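Local atomic coordinates of topoisomerase IV subunit A (PDB entry 1ZVT), a protein that forms, through its C-terminal beta-pinwheel domain, the part of a bacterial type II topoisomerase that probably binds DNA and influences which DNA substrates the enzyme acts on. Residues T201-I204 and R209-K212; Q192-P197 and D239-D244. All blocks are in the same frame, centred on the assembly; numbering follows the deposited sequence.

After the earlier sheets, the chain forms strand 190-196, the edge of a four-stranded antiparallel sheet that also holds strand 146-151. It then enters strand 201-206, turns, and comes back as strand 209-213. Interaction 1 closes this short hairpin loop. The chain goes on through helix 215-219 and strand 230-231 to strand 240-244, which pairs with the other edge of strand 201-206. There interaction 2 closes a longer loop, with interaction 1 nested inside it. Interaction 1 pairs two strands of the last, three-stranded sheet; interaction 2 packs that sheet on the four-stranded one. Leu-202 joins them, touching Tyr-194 and Leu-196.

Interaction 1. Residues T201-I204 and R209-K212; sequences TLTI and RKIK
Ile-204 and Ile-211 face each other as a hydrogen-bonded antiparallel pair. Ile-204 N donates to Ile-211 O at 2.8 Å, and Ile-211 N donates to Ile-204 O at 2.9 Å. Both bonds are nearly straight, with angles at hydrogen of 170° and 169°. Next to this pair, Thr-203 and Lys-212 form a non-hydrogen-bonded pair.

Weaker CA-H...O contacts add to the backbone pairing. Thr-203 CA lies 3.4 Å from Ile-211 O, so this carbonyl meets both an N-H and a C-H. Ile-204 O is met in the same way by Ile-211 N and by Lys-210 CA.

The apolar contact lies on the face that carries the isoleucines. Ile-211 CG1 sits between its own backbone N and carbonyl carbon (chi1 58°). There it reaches Ile-204 CB at 4.0 Å. Leu-235 touches both isoleucines on this side, and Ile-204 also rests on Ile-150 of strand 146-151.

Threonines and lysines occupy the other face. The chain of Lys-212, extended as far as CE, passes obliquely over the threonines. Its CG is 3.8 Å from Thr-203 OG1, and its CE is 3.8 Å from Thr-201 CG2. Thr-203 CG2, trans to its backbone N, meets Lys-210 CG at 4.0 Å. These contacts use the methylenes of the lysines, not their ammonium ends.

The hairpin of strands 201-206 and 209-213 therefore has two unlike faces. The isoleucine face is suited to packing against the neighbouring sheet. On the lysine face, aliphatic stems shield the threonine methyls while the charged ends extend beyond them.

Interaction 2. Residues Q192-P197 and D239-D244; sequences QLYVLP and DRVEID
Ile-243 sets its CD1 methyl over one face of the Tyr-194 ring. The methyl is 3.9 Å from the ring centroid and 21° off the ring normal, a CH-pi contact. It is displaced toward the rim and comes nearest to Tyr-194 CD2, at 3.7 Å. The extended outer arm of Ile-243 (chi2 170°) carries this methyl to the ring.

The other branch of Ile-243 fills a second place. Its CG2 meets Leu-196 CD2 at 3.6 Å, and the two side chains cross at about a right angle. Ile-243 is thus a two-pronged knob. One prong lies on the tyrosine and the other abuts the leucine. Ile-243 enters the hollow between Tyr-194 and Leu-196 from strand 240-244, and Leu-202 packs against both residues as well.

The strands 192-196 and 240-244 run nearly parallel, at 16°, but their axes are 9.8 Å apart. They belong to different sheets and meet through side chains alone. Strand 192-196 edges a four-stranded antiparallel sheet with the strand order of the beta-pinwheel blades. Strand 240-244 edges the last, three-stranded sheet. Leu-148, from the strand next to the first edge, also touches Tyr-194 and Leu-196. At the start of strand 240-244, a classic beta bulge sets Asp-239 and Arg-240 opposite the single residue His-205.

Val-241 meets the far end of the tyrosine, approaching from the opposite direction. Both methyls press on the hydroxyl from one side: CG2 is 3.4 Å from Tyr-194 OH and CG1 is 3.5 Å from the same oxygen. The phenol end abuts the pair of methyls. Along the ring, Val-241 CG1 lies 4.2 Å from Tyr-194 CZ, in an oblique approach.

Interaction 1. Residues T201-I204 and R209-K212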
loop_
_atom_site.group_PDB
_atom_site.type_symbol
_atom_site.label_atom_id
_atom_site.label_comp_id
_atom_site.label_asym_id
_atom_site.label_seq_id
_atom_site.Cartn_x
_atom_site.Cartn_y
_atom_site.Cartn_z
ATOM N N THR A 201 -17.337 4.426 -9.008
ATOM C CA THR A 201 -17.678 5.803 -8.658
ATOM C C THR A 201 -16.865 6.148 -7.423
ATOM O O THR A 201 -16.713 5.304 -6.551
ATOM C CB THR A 201 -19.186 5.952 -8.342
ATOM O OG1 THR A 201 -19.946 5.665 -9.523
ATOM C CG2 THR A 201 -19.528 7.340 -7.833
ATOM N N LEU A 202 -16.303 7.359 -7.410
ATOM C CA LEU A 202 -15.567 7.913 -6.267
ATOM C C LEU A 202 -16.300 9.135 -5.746
ATOM O O LEU A 202 -16.660 10.042 -6.517
ATOM C CB LEU A 202 -14.149 8.336 -6.675
ATOM C CG LEU A 202 -13.092 7.230 -6.579
ATOM C CD1 LEU A 202 -13.073 6.380 -7.818
ATOM C CD2 LEU A 202 -11.756 7.877 -6.377
ATOM N N THR A 203 -16.498 9.179 -4.438
ATOM C CA THR A 203 -17.041 10.362 -3.807
ATOM C C THR A 203 -15.940 10.872 -2.897
ATOM O O THR A 203 -15.453 10.131 -2.066
ATOM C CB THR A 203 -18.299 10.035 -2.996
ATOM O OG1 THR A 203 -19.302 9.495 -3.881
ATOM C CG2 THR A 203 -18.846 11.263 -2.323
ATOM N N ILE A 204 -15.550 12.125 -3.086
ATOM C CA ILE A 204 -14.384 12.681 -2.395
ATOM C C ILE A 204 -14.840 13.885 -1.598
ATOM O O ILE A 204 -15.528 14.761 -2.142
ATOM C CB ILE A 204 -13.279 13.085 -3.427
ATOM C CG1 ILE A 204 -12.861 11.883 -4.286
ATOM C CG2 ILE A 204 -12.065 13.714 -2.740
ATOM C CD1 ILE A 204 -11.862 12.208 -5.394
ATOM N N ARG A 209 -17.181 20.150 1.587
ATOM C CA ARG A 209 -17.249 20.179 0.118
ATOM C C ARG A 209 -17.202 18.734 -0.337
ATOM O O ARG A 209 -16.462 17.945 0.242
ATOM C CB ARG A 209 -16.038 20.926 -0.441
ATOM C CG ARG A 209 -15.963 20.986 -1.958
ATOM C CD ARG A 209 -14.559 21.338 -2.452
ATOM N NE ARG A 209 -13.868 20.168 -2.999
ATOM C CZ ARG A 209 -13.759 19.898 -4.299
ATOM N NH1 ARG A 209 -14.269 20.723 -5.207
ATOM N NH2 ARG A 209 -13.124 18.806 -4.698
ATOM N N LYS A 210 -17.984 18.395 -1.367
ATOM C CA LYS A 210 -18.148 17.025 -1.832
ATOM C C LYS A 210 -18.085 17.012 -3.353
ATOM O O LYS A 210 -18.684 17.873 -3.992
ATOM C CB LYS A 210 -19.542 16.527 -1.390
ATOM C CG LYS A 210 -19.763 15.045 -1.538
ATOM C CD LYS A 210 -21.163 14.741 -2.029
ATOM C CE LYS A 210 -22.222 14.760 -0.923
ATOM N NZ LYS A 210 -22.641 13.367 -0.531
ATOM N N ILE A 211 -17.345 16.073 -3.948
ATOM C CA ILE A 211 -17.509 15.830 -5.384
ATOM C C ILE A 211 -17.738 14.361 -5.641
ATOM O O ILE A 211 -17.144 13.508 -4.989
ATOM C CB ILE A 211 -16.355 16.355 -6.304
ATOM C CG1 ILE A 211 -15.001 15.753 -5.922
ATOM C CG2 ILE A 211 -16.291 17.884 -6.300
ATOM C CD1 ILE A 211 -14.015 15.661 -7.110
ATOM N N LYS A 212 -18.624 14.080 -6.586
ATOM C CA LYS A 212 -18.968 12.719 -6.944
ATOM C C LYS A 212 -18.512 12.500 -8.391
ATOM O O LYS A 212 -18.884 13.262 -9.299
ATOM C CB LYS A 212 -20.474 12.481 -6.777
ATOM C CG LYS A 212 -20.881 11.027 -7.012
ATOM C CD LYS A 212 -22.342 10.752 -6.669
ATOM C CE LYS A 212 -22.516 9.240 -6.575
ATOM N NZ LYS A 212 -23.864 8.724 -6.988
#

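Interaction 2. Residues Q192-P197 and D239-D244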
loop_
_atom_site.group_PDB
_atom_site.type_symbol
_atom_site.label_atom_id
_atom_site.label_comp_id
_atom_site.label_asym_id
_atom_site.label_seq_id
_atom_site.Cartn_x
_atom_site.Cartn_y
_atom_site.Cartn_z
ATOM N N GLN A 192 -3.011 10.056 -3.345
ATOM C CA GLN A 192 -3.831 8.846 -3.317
ATOM C C GLN A 192 -3.545 8.052 -4.572
ATOM O O GLN A 192 -3.316 8.643 -5.630
ATOM C CB GLN A 192 -5.318 9.193 -3.352
ATOM C CG GLN A 192 -5.794 10.150 -2.242
ATOM C CD GLN A 192 -6.200 9.473 -0.962
ATOM O OE1 GLN A 192 -6.291 10.130 0.075
ATOM N NE2 GLN A 192 -6.495 8.187 -1.021
ATOM N N LEU A 193 -3.583 6.732 -4.465
ATOM C CA LEU A 193 -3.363 5.886 -5.631
ATOM C C LEU A 193 -4.222 4.652 -5.513
ATOM O O LEU A 193 -4.060 3.864 -4.546
ATOM C CB LEU A 193 -1.883 5.448 -5.676
ATOM C CG LEU A 193 -1.392 4.587 -6.853
ATOM C CD1 LEU A 193 -1.577 5.327 -8.191
ATOM C CD2 LEU A 193 0.083 4.220 -6.686
ATOM N N TYR A 194 -5.091 4.454 -6.492
ATOM C CA TYR A 194 -6.046 3.321 -6.453
ATOM C C TYR A 194 -5.963 2.466 -7.696
ATOM O O TYR A 194 -5.504 2.927 -8.734
ATOM C CB TYR A 194 -7.474 3.869 -6.397
ATOM C CG TYR A 194 -7.723 4.982 -5.426
ATOM C CD1 TYR A 194 -8.034 6.261 -5.888
ATOM C CD2 TYR A 194 -7.689 4.760 -4.054
ATOM C CE1 TYR A 194 -8.306 7.293 -4.996
ATOM C CE2 TYR A 194 -7.945 5.798 -3.152
ATOM C CZ TYR A 194 -8.250 7.050 -3.648
ATOM O OH TYR A 194 -8.514 8.101 -2.807
ATOM N N VAL A 195 -6.477 1.234 -7.602
ATOM C CA VAL A 195 -6.697 0.420 -8.780
ATOM C C VAL A 195 -8.161 0.036 -8.691
ATOM O O VAL A 195 -8.611 -0.525 -7.664
ATOM C CB VAL A 195 -5.749 -0.795 -8.871
ATOM C CG1 VAL A 195 -6.133 -1.658 -10.049
ATOM C CG2 VAL A 195 -4.279 -0.323 -9.005
ATOM N N LEU A 196 -8.911 0.446 -9.707
ATOM C CA LEU A 196 -10.365 0.374 -9.679
ATOM C C LEU A 196 -10.845 -0.366 -10.910
ATOM O O LEU A 196 -10.287 -0.216 -11.993
ATOM C CB LEU A 196 -11.005 1.766 -9.775
ATOM C CG LEU A 196 -10.483 3.070 -9.188
ATOM C CD1 LEU A 196 -10.951 4.245 -10.046
ATOM C CD2 LEU A 196 -10.999 3.206 -7.785
ATOM N N PRO A 197 -11.931 -1.104 -10.768
ATOM C CA PRO A 197 -12.664 -1.525 -11.968
ATOM C C PRO A 197 -13.071 -0.299 -12.776
ATOM O O PRO A 197 -13.579 0.674 -12.201
ATOM C CB PRO A 197 -13.915 -2.202 -11.418
ATOM C CG PRO A 197 -13.650 -2.452 -9.998
ATOM C CD PRO A 197 -12.539 -1.571 -9.518
ATOM N N ASP A 239 -10.198 14.472 2.921
ATOM C CA ASP A 239 -10.367 13.772 4.187
ATOM C C ASP A 239 -11.356 12.610 4.166
ATOM O O ASP A 239 -11.412 11.852 5.125
ATOM C CB ASP A 239 -10.645 14.740 5.332
ATOM C CG ASP A 239 -11.857 15.599 5.083
ATOM O OD1 ASP A 239 -12.883 15.084 4.593
ATOM O OD2 ASP A 239 -11.760 16.817 5.352
ATOM N N ARG A 240 -12.091 12.418 3.076
ATOM C CA ARG A 240 -12.915 11.209 2.984
ATOM C C ARG A 240 -13.009 10.788 1.537
ATOM O O ARG A 240 -13.212 11.643 0.680
ATOM C CB ARG A 240 -14.329 11.472 3.565
ATOM C CG ARG A 240 -15.199 10.206 3.711
ATOM C CD ARG A 240 -16.579 10.536 4.357
ATOM N NE ARG A 240 -16.477 11.146 5.700
ATOM C CZ ARG A 240 -17.527 11.349 6.507
ATOM N NH1 ARG A 240 -18.753 11.001 6.114
ATOM N NH2 ARG A 240 -17.363 11.917 7.698
ATOM N N VAL A 241 -12.842 9.488 1.267
ATOM C CA VAL A 241 -13.039 8.960 -0.073
ATOM C C VAL A 241 -13.889 7.705 0.057
ATOM O O VAL A 241 -13.608 6.851 0.891
ATOM C CB VAL A 241 -11.716 8.571 -0.759
ATOM C CG1 VAL A 241 -11.998 8.004 -2.143
ATOM C CG2 VAL A 241 -10.765 9.770 -0.881
ATOM N N GLU A 242 -14.923 7.599 -0.768
ATOM C CA GLU A 242 -15.737 6.373 -0.797
ATOM C C GLU A 242 -15.711 5.862 -2.215
ATOM O O GLU A 242 -16.078 6.595 -3.123
ATOM C CB GLU A 242 -17.169 6.690 -0.363
ATOM C CG GLU A 242 -17.234 7.159 1.083
ATOM C CD GLU A 242 -18.402 8.081 1.327
ATOM O OE1 GLU A 242 -18.405 9.224 0.803
ATOM O OE2 GLU A 242 -19.327 7.643 2.034
ATOM N N ILE A 243 -15.261 4.623 -2.402
ATOM C CA ILE A 243 -15.158 4.027 -3.730
ATOM C C ILE A 243 -16.197 2.921 -3.827
ATOM O O ILE A 243 -16.174 1.983 -3.047
ATOM C CB ILE A 243 -13.748 3.437 -3.960
ATOM C CG1 ILE A 243 -12.696 4.536 -3.767
ATOM C CG2 ILE A 243 -13.635 2.823 -5.338
ATOM C CD1 ILE A 243 -11.276 4.029 -3.722
ATOM N N ASP A 244 -17.108 3.054 -4.784
ATOM C CA ASP A 244 -18.117 2.022 -5.041
ATOM C C ASP A 244 -17.715 1.343 -6.344
ATOM O O ASP A 244 -17.640 2.005 -7.370
ATOM C CB ASP A 244 -19.504 2.676 -5.110
ATOM C CG ASP A 244 -19.958 3.187 -3.752
ATOM O OD1 ASP A 244 -20.034 2.351 -2.823
ATOM O OD2 ASP A 244 -20.213 4.417 -3.581
#